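Local atomic coordinates of cytolethal distending toxin protein B (Haemophilus ducreyi, PDB entry 1SR4), a protein that serves as the DNase I-like subunit of a three-chain bacterial genotoxin and probably cuts the DNA of host cells. Residues Val7-Leu12 against Met173-Phe178; Arg104-Ala109 against Ile127-Asp132. All blocks are in the same frame, centred on the assembly; numbering follows the deposited sequence.

Contact 1: residues Val7-Leu12 against Met173-Phe178; sequences VATWNL and MVVGDF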
ATOM      1  N   VAL B   7      -8.284   0.212  11.024  1.00 10.89           N
ATOM      2  CA  VAL B   7      -7.547   1.469  10.986  1.00 10.79           C
ATOM      3  C   VAL B   7      -6.166   1.203  10.410  1.00 10.78           C
ATOM      4  O   VAL B   7      -5.609   0.141  10.642  1.00 10.85           O
ATOM      5  CB  VAL B   7      -7.397   2.045  12.410  1.00 11.39           C
ATOM      6  CG1 VAL B   7      -6.585   3.371  12.372  1.00  8.45           C
ATOM      7  CG2 VAL B   7      -8.791   2.272  13.024  1.00  8.30           C
ATOM      8  N   ALA B   8      -5.635   2.148   9.635  1.00  9.78           N
ATOM      9  CA  ALA B   8      -4.303   1.978   9.050  1.00  9.71           C
ATOM     10  C   ALA B   8      -3.599   3.312   8.996  1.00  8.79           C
ATOM     11  O   ALA B   8      -4.213   4.369   9.155  1.00  9.80           O
ATOM     12  CB  ALA B   8      -4.390   1.383   7.620  1.00  5.74           C
ATOM     13  N   THR B   9      -2.305   3.253   8.748  1.00  7.05           N
ATOM     14  CA  THR B   9      -1.504   4.459   8.652  1.00  9.69           C
ATOM     15  C   THR B   9      -0.416   4.210   7.620  1.00  8.58           C
ATOM     16  O   THR B   9       0.032   3.074   7.439  1.00 10.09           O
ATOM     17  CB  THR B   9      -0.823   4.789  10.014  1.00  9.22           C
ATOM     18  OG1 THR B   9      -0.110   6.030   9.920  1.00  9.74           O
ATOM     19  CG2 THR B   9       0.182   3.678  10.391  1.00  7.55           C
ATOM     20  N   TRP B  10      -0.012   5.275   6.934  1.00  8.66           N
ATOM     21  CA  TRP B  10       1.058   5.205   5.959  1.00  6.85           C
ATOM     22  C   TRP B  10       1.665   6.592   5.801  1.00  7.97           C
ATOM     23  O   TRP B  10       0.941   7.573   5.669  1.00  5.97           O
ATOM     24  CB  TRP B  10       0.566   4.718   4.589  1.00  6.41           C
ATOM     25  CG  TRP B  10       1.708   4.499   3.621  1.00  7.55           C
ATOM     26  CD1 TRP B  10       2.892   3.850   3.884  1.00  6.37           C
ATOM     27  CD2 TRP B  10       1.789   4.940   2.247  1.00  6.76           C
ATOM     28  NE1 TRP B  10       3.696   3.864   2.760  1.00  6.55           N
ATOM     29  CE2 TRP B  10       3.049   4.528   1.749  1.00  7.35           C
ATOM     30  CE3 TRP B  10       0.922   5.636   1.395  1.00  4.64           C
ATOM     31  CZ2 TRP B  10       3.465   4.799   0.429  1.00  6.11           C
ATOM     32  CZ3 TRP B  10       1.334   5.901   0.078  1.00  8.21           C
ATOM     33  CH2 TRP B  10       2.595   5.483  -0.386  1.00  8.11           C
ATOM     34  N   ASN B  11       2.994   6.669   5.854  1.00  6.45           N
ATOM     35  CA  ASN B  11       3.674   7.933   5.646  1.00  8.29           C
ATOM     36  C   ASN B  11       3.976   7.859   4.151  1.00  7.39           C
ATOM     37  O   ASN B  11       4.791   7.054   3.707  1.00  8.56           O
ATOM     38  CB  ASN B  11       4.987   8.027   6.445  1.00  5.48           C
ATOM     39  CG  ASN B  11       5.675   9.365   6.245  1.00  8.23           C
ATOM     40  OD1 ASN B  11       5.563   9.977   5.175  1.00  8.24           O
ATOM     41  ND2 ASN B  11       6.392   9.823   7.251  1.00  6.71           N
ATOM     42  N   LEU B  12       3.287   8.693   3.390  1.00  8.84           N
ATOM     43  CA  LEU B  12       3.398   8.741   1.944  1.00  7.38           C
ATOM     44  C   LEU B  12       4.683   9.371   1.402  1.00  8.62           C
ATOM     45  O   LEU B  12       5.060   9.106   0.260  1.00  7.69           O
ATOM     46  CB  LEU B  12       2.155   9.475   1.401  1.00  9.23           C
ATOM     47  CG  LEU B  12       1.834   9.573  -0.100  1.00  9.21           C
ATOM     48  CD1 LEU B  12       0.310   9.457  -0.298  1.00  7.47           C
ATOM     49  CD2 LEU B  12       2.358  10.923  -0.676  1.00  6.30           C
ATOM     50  N   MET B 173      -7.730   6.896  19.558  1.00 14.66           N
ATOM     51  CA  MET B 173      -6.589   6.184  18.993  1.00 15.52           C
ATOM     52  C   MET B 173      -5.691   7.189  18.255  1.00 15.10           C
ATOM     53  O   MET B 173      -6.158   7.902  17.375  1.00 15.31           O
ATOM     54  CB  MET B 173      -7.131   5.171  17.996  1.00 17.01           C
ATOM     55  CG  MET B 173      -6.342   3.930  17.835  1.00 22.96           C
ATOM     56  SD  MET B 173      -7.185   2.860  16.650  1.00 23.91           S
ATOM     57  CE  MET B 173      -5.839   1.922  16.143  1.00 20.03           C
ATOM     58  N   VAL B 174      -4.410   7.224  18.607  1.00 14.43           N
ATOM     59  CA  VAL B 174      -3.445   8.134  17.994  1.00 13.45           C
ATOM     60  C   VAL B 174      -2.553   7.254  17.114  1.00 13.74           C
ATOM     61  O   VAL B 174      -1.828   6.404  17.619  1.00 13.32           O
ATOM     62  CB  VAL B 174      -2.617   8.840  19.087  1.00 12.71           C
ATOM     63  CG1 VAL B 174      -1.622   9.794  18.454  1.00 13.78           C
ATOM     64  CG2 VAL B 174      -3.558   9.582  20.026  1.00 12.85           C
ATOM     65  N   VAL B 175      -2.622   7.465  15.803  1.00 14.93           N
ATOM     66  CA  VAL B 175      -1.896   6.639  14.833  1.00 13.68           C
ATOM     67  C   VAL B 175      -0.998   7.424  13.887  1.00 12.40           C
ATOM     68  O   VAL B 175      -1.419   8.414  13.296  1.00 11.24           O
ATOM     69  CB  VAL B 175      -2.900   5.860  13.961  1.00 15.30           C
ATOM     70  CG1 VAL B 175      -2.176   4.839  13.093  1.00 14.15           C
ATOM     71  CG2 VAL B 175      -3.952   5.200  14.861  1.00 15.03           C
ATOM     72  N   GLY B 176       0.230   6.963  13.704  1.00 12.18           N
ATOM     73  CA  GLY B 176       1.091   7.680  12.793  1.00 11.62           C
ATOM     74  C   GLY B 176       2.559   7.370  12.929  1.00 11.08           C
ATOM     75  O   GLY B 176       2.945   6.315  13.420  1.00 11.06           O
ATOM     76  N   ASP B 177       3.368   8.319  12.481  1.00 11.02           N
ATOM     77  CA  ASP B 177       4.821   8.204  12.494  1.00 10.11           C
ATOM     78  C   ASP B 177       5.332   8.857  13.774  1.00 11.48           C
ATOM     79  O   ASP B 177       5.429  10.098  13.855  1.00 10.68           O
ATOM     80  CB  ASP B 177       5.355   8.916  11.254  1.00  9.72           C
ATOM     81  CG  ASP B 177       6.863   8.811  11.094  1.00 13.27           C
ATOM     82  OD1 ASP B 177       7.577   8.438  12.060  1.00 12.94           O
ATOM     83  OD2 ASP B 177       7.325   9.125   9.971  1.00 12.64           O
ATOM     84  N   PHE B 178       5.642   8.024  14.772  1.00 10.40           N
ATOM     85  CA  PHE B 178       6.138   8.503  16.059  1.00 11.19           C
ATOM     86  C   PHE B 178       7.629   8.786  16.059  1.00 12.10           C
ATOM     87  O   PHE B 178       8.146   9.427  16.970  1.00 11.87           O
ATOM     88  CB  PHE B 178       5.795   7.499  17.162  1.00 11.03           C
ATOM     89  CG  PHE B 178       4.352   7.539  17.570  1.00 13.29           C
ATOM     90  CD1 PHE B 178       3.930   8.398  18.576  1.00 13.01           C
ATOM     91  CD2 PHE B 178       3.408   6.738  16.931  1.00 12.22           C
ATOM     92  CE1 PHE B 178       2.589   8.463  18.952  1.00 13.36           C
ATOM     93  CE2 PHE B 178       2.065   6.797  17.297  1.00 13.40           C
ATOM     94  CZ  PHE B 178       1.657   7.664  18.314  1.00 11.84           C
TER

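Contact 2: residues Arg104-Ala109 against Ile127-Asp132; sequences RQADEA and IRIGTD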
ATOM      1  N   ARG B 104     -16.693   6.886   6.561  1.00 16.05           N
ATOM      2  CA  ARG B 104     -17.779   7.605   7.195  1.00 17.81           C
ATOM      3  C   ARG B 104     -17.451   9.066   7.490  1.00 18.07           C
ATOM      4  O   ARG B 104     -16.319   9.412   7.798  1.00 17.81           O
ATOM      5  CB  ARG B 104     -18.178   6.872   8.475  1.00 20.52           C
ATOM      6  CG  ARG B 104     -18.804   5.517   8.199  1.00 25.38           C
ATOM      7  CD  ARG B 104     -18.901   4.648   9.446  1.00 30.49           C
ATOM      8  NE  ARG B 104     -19.840   5.184  10.422  1.00 36.02           N
ATOM      9  CZ  ARG B 104     -20.088   4.623  11.599  1.00 37.58           C
ATOM     10  NH1 ARG B 104     -19.464   3.500  11.946  1.00 38.27           N
ATOM     11  NH2 ARG B 104     -20.951   5.194  12.430  1.00 38.24           N
ATOM     12  N   GLN B 105     -18.454   9.928   7.388  1.00 18.16           N
ATOM     13  CA  GLN B 105     -18.231  11.342   7.653  1.00 17.42           C
ATOM     14  C   GLN B 105     -17.887  11.600   9.122  1.00 15.91           C
ATOM     15  O   GLN B 105     -18.431  10.950  10.007  1.00 14.97           O
ATOM     16  CB  GLN B 105     -19.471  12.130   7.275  1.00 18.49           C
ATOM     17  CG  GLN B 105     -19.263  13.609   7.384  1.00 17.92           C
ATOM     18  CD  GLN B 105     -20.341  14.366   6.676  1.00 19.48           C
ATOM     19  OE1 GLN B 105     -21.529  14.068   6.835  1.00 19.20           O
ATOM     20  NE2 GLN B 105     -19.943  15.353   5.882  1.00 19.07           N
ATOM     21  N   ALA B 106     -16.980  12.541   9.387  1.00 14.12           N
ATOM     22  CA  ALA B 106     -16.628  12.854  10.769  1.00 13.81           C
ATOM     23  C   ALA B 106     -17.742  13.660  11.449  1.00 14.53           C
ATOM     24  O   ALA B 106     -18.355  14.530  10.833  1.00 15.06           O
ATOM     25  CB  ALA B 106     -15.324  13.648  10.815  1.00 13.42           C
ATOM     26  N   ASP B 107     -18.025  13.367  12.713  1.00 15.77           N
ATOM     27  CA  ASP B 107     -19.044  14.143  13.415  1.00 16.98           C
ATOM     28  C   ASP B 107     -18.393  15.440  13.893  1.00 17.58           C
ATOM     29  O   ASP B 107     -19.037  16.481  14.010  1.00 16.25           O
ATOM     30  CB  ASP B 107     -19.594  13.369  14.622  1.00 19.62           C
ATOM     31  CG  ASP B 107     -20.452  12.180  14.214  1.00 20.48           C
ATOM     32  OD1 ASP B 107     -21.357  12.363  13.384  1.00 23.12           O
ATOM     33  OD2 ASP B 107     -20.233  11.062  14.717  1.00 22.97           O
ATOM     34  N   GLU B 108     -17.089  15.375  14.124  1.00 17.37           N
ATOM     35  CA  GLU B 108     -16.363  16.517  14.644  1.00 19.14           C
ATOM     36  C   GLU B 108     -14.865  16.316  14.414  1.00 19.33           C
ATOM     37  O   GLU B 108     -14.406  15.188  14.232  1.00 18.92           O
ATOM     38  CB  GLU B 108     -16.695  16.609  16.136  1.00 21.04           C
ATOM     39  CG  GLU B 108     -15.932  17.593  16.983  1.00 21.25           C
ATOM     40  CD  GLU B 108     -16.360  17.504  18.448  1.00 21.56           C
ATOM     41  OE1 GLU B 108     -16.851  16.436  18.874  1.00 21.22           O
ATOM     42  OE2 GLU B 108     -16.193  18.492  19.182  1.00 23.76           O
ATOM     43  N   ALA B 109     -14.110  17.406  14.386  1.00 19.03           N
ATOM     44  CA  ALA B 109     -12.669  17.313  14.202  1.00 19.31           C
ATOM     45  C   ALA B 109     -12.019  17.891  15.449  1.00 20.11           C
ATOM     46  O   ALA B 109     -12.650  18.673  16.171  1.00 19.92           O
ATOM     47  CB  ALA B 109     -12.230  18.088  12.975  1.00 18.90           C
ATOM     48  N   ILE B 127     -10.455  12.953  13.932  1.00 12.88           N
ATOM     49  CA  ILE B 127     -11.882  13.005  13.696  1.00 14.52           C
ATOM     50  C   ILE B 127     -12.613  12.045  14.620  1.00 15.36           C
ATOM     51  O   ILE B 127     -12.117  10.960  14.976  1.00 13.82           O
ATOM     52  CB  ILE B 127     -12.248  12.637  12.237  1.00 14.28           C
ATOM     53  CG1 ILE B 127     -11.743  11.221  11.922  1.00 16.29           C
ATOM     54  CG2 ILE B 127     -11.682  13.679  11.277  1.00 13.91           C
ATOM     55  CD1 ILE B 127     -12.162  10.687  10.557  1.00 17.64           C
ATOM     56  N   ARG B 128     -13.795  12.474  15.031  1.00 15.19           N
ATOM     57  CA  ARG B 128     -14.627  11.661  15.879  1.00 15.57           C
ATOM     58  C   ARG B 128     -15.760  11.087  15.038  1.00 15.34           C
ATOM     59  O   ARG B 128     -16.346  11.780  14.204  1.00 15.77           O
ATOM     60  CB  ARG B 128     -15.215  12.508  17.012  1.00 14.51           C
ATOM     61  CG  ARG B 128     -16.263  11.767  17.825  1.00 14.78           C
ATOM     62  CD  ARG B 128     -16.683  12.549  19.068  1.00 18.18           C
ATOM     63  NE  ARG B 128     -17.502  13.743  18.817  1.00 18.28           N
ATOM     64  CZ  ARG B 128     -18.771  13.733  18.406  1.00 20.34           C
ATOM     65  NH1 ARG B 128     -19.407  12.588  18.171  1.00 19.39           N
ATOM     66  NH2 ARG B 128     -19.427  14.880  18.271  1.00 18.12           N
ATOM     67  N   ILE B 129     -16.039   9.808  15.239  1.00 17.43           N
ATOM     68  CA  ILE B 129     -17.154   9.144  14.579  1.00 18.80           C
ATOM     69  C   ILE B 129     -17.880   8.558  15.781  1.00 18.64           C
ATOM     70  O   ILE B 129     -17.401   7.598  16.396  1.00 18.31           O
ATOM     71  CB  ILE B 129     -16.736   7.962  13.668  1.00 22.07           C
ATOM     72  CG1 ILE B 129     -15.811   8.431  12.539  1.00 24.09           C
ATOM     73  CG2 ILE B 129     -17.991   7.324  13.060  1.00 20.99           C
ATOM     74  CD1 ILE B 129     -16.420   9.490  11.670  1.00 28.86           C
ATOM     75  N   GLY B 130     -19.019   9.145  16.135  1.00 19.86           N
ATOM     76  CA  GLY B 130     -19.750   8.646  17.287  1.00 17.60           C
ATOM     77  C   GLY B 130     -18.918   8.819  18.548  1.00 17.74           C
ATOM     78  O   GLY B 130     -18.493   9.927  18.869  1.00 17.10           O
ATOM     79  N   THR B 131     -18.676   7.729  19.268  1.00 16.88           N
ATOM     80  CA  THR B 131     -17.895   7.795  20.498  1.00 18.40           C
ATOM     81  C   THR B 131     -16.420   7.388  20.354  1.00 18.20           C
ATOM     82  O   THR B 131     -15.745   7.123  21.353  1.00 16.37           O
ATOM     83  CB  THR B 131     -18.531   6.917  21.579  1.00 19.37           C
ATOM     84  OG1 THR B 131     -18.633   5.572  21.090  1.00 21.56           O
ATOM     85  CG2 THR B 131     -19.925   7.436  21.935  1.00 22.00           C
ATOM     86  N   ASP B 132     -15.920   7.335  19.120  1.00 18.63           N
ATOM     87  CA  ASP B 132     -14.521   6.967  18.881  1.00 17.23           C
ATOM     88  C   ASP B 132     -13.812   8.108  18.140  1.00 16.68           C
ATOM     89  O   ASP B 132     -14.340   8.661  17.163  1.00 14.77           O
ATOM     90  CB  ASP B 132     -14.446   5.684  18.053  1.00 18.67           C
ATOM     91  CG  ASP B 132     -15.208   4.541  18.686  1.00 20.56           C
ATOM     92  OD1 ASP B 132     -14.811   4.083  19.782  1.00 19.36           O
ATOM     93  OD2 ASP B 132     -16.212   4.110  18.083  1.00 20.32           O
TER

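Contact 1: residues Val7-Leu12 against Met173-Phe178
Asn11, at the end of strand 7-11, meets Asp177, just past the corner that the chain turns at Gly176 after strand 171-175. Asn11 ND2 donates to Asp177 OD2 at 3.0 Å, with an N-H...O angle of 147°. The oxygen lies in the amide plane of Asn11 and accepts through its anti lone pair. The amide and carboxylate planes are turned 61° apart. Both side chains place CG opposite the backbone N, which carries the two polar ends across the gap. Asn11 ND2 also donates to Glu44, and Asn11 OD1 accepts from the backbone N of Gln13, so both ends of the amide are held and its rotation is fixed.

Farther back along the strands the contact is apolar. Val175 CG1 presses on Thr9 CB at 3.4 Å, a tight fit. Its other methyl, CG2, reaches Val7 CG1 at 4.1 Å. Val7 and Met173 approach tip to tip, with Val7 CG2 4.0 Å from Met173 SD. Thr9 OG1 lies over Gly176 CA at 3.5 Å, but its hydrogen bond is to Gln43. Met41 and Phe257 flank this row.

The strand axes run 27° apart at 8.6 Å. This is face-to-face packing of two sheets. Gly176-Asn179 reads GDFN, and Asn11, Glu44, Asp177 and His252 gather beyond the apolar row, consistent with the active-site end of the DNase I-like sandwich.

Contact 2: residues Arg104-Ala109 against Ile127-Asp132
The open end of the beta hairpin formed by strands 108-112 and 124-129 is tied together here, where the incoming chain 104-107 crosses strand 124-129. Ala109 and Ile127 form an antiparallel non-hydrogen-bonded pair. Next to them, Arg128 N donates to Glu108 O at 2.9 Å, and Asp107 N donates to Arg128 O at 2.7 Å.

The polar side chains gather round Arg128. Its chain bends at chi3 (72°), and the guanidinium turns its NE and NH2 edge to Glu108. Glu108 OE1 takes both N-H groups, from NE at 2.8 Å and from NH2 at 3.1 Å. This oxygen lies in the guanidinium plane, while the carboxylate stands almost perpendicular to it, 89° apart. Asp107 CB covers one guanidinium face. Asp107 OD2 makes a long, purely electrostatic salt bridge to NH1, well out of the guanidinium plane. The hydrogen bond of that oxygen goes to Gly130 N at 2.7 Å and is nearly straight, 169°. Arg128 NH1 donates to Gly130 O at 2.9 Å, so the glycine is gripped at both its N and its O.

On the apolar side, Ala106 CB packs on Ile127 CB at 3.5 Å, and Ile129 CD1 lies beside Ala106. Tyr85 and Ile100 of the other sheet cover Ile127. Ile129 CG2 lies against one face of the Arg104 guanidinium, offset toward its rim.

Gly130 has a positive phi and belongs to the type II' turn Ile129-Asp132. The arrangement is that of an antiparallel hairpin at the edge of the sheet within this chain, whose second strand leads through a tight turn into strand 132-138.

In the fold
The centres of the two contacts lie about 17 Å apart. Their nearest atoms are about 6 Å apart and do not touch. Contact 2 is nested along the chain inside the long loop closed by contact 1. Both reach the same six-stranded mixed sheet. Strand 108-112 forms one edge within this chain, followed by 124-129, 132-138 and 171-175. Contact 2 pairs the first two of these strands and also holds residues 104-107, the chain that arrives from strand 98-102 of the other sheet. Contact 1 lies between the sheets, near the centre of the chain. The shared sheet of the DNase I-like sandwich thus has its edge pair in contact 2, while its strand 171-175 faces strand 7-11 in contact 1.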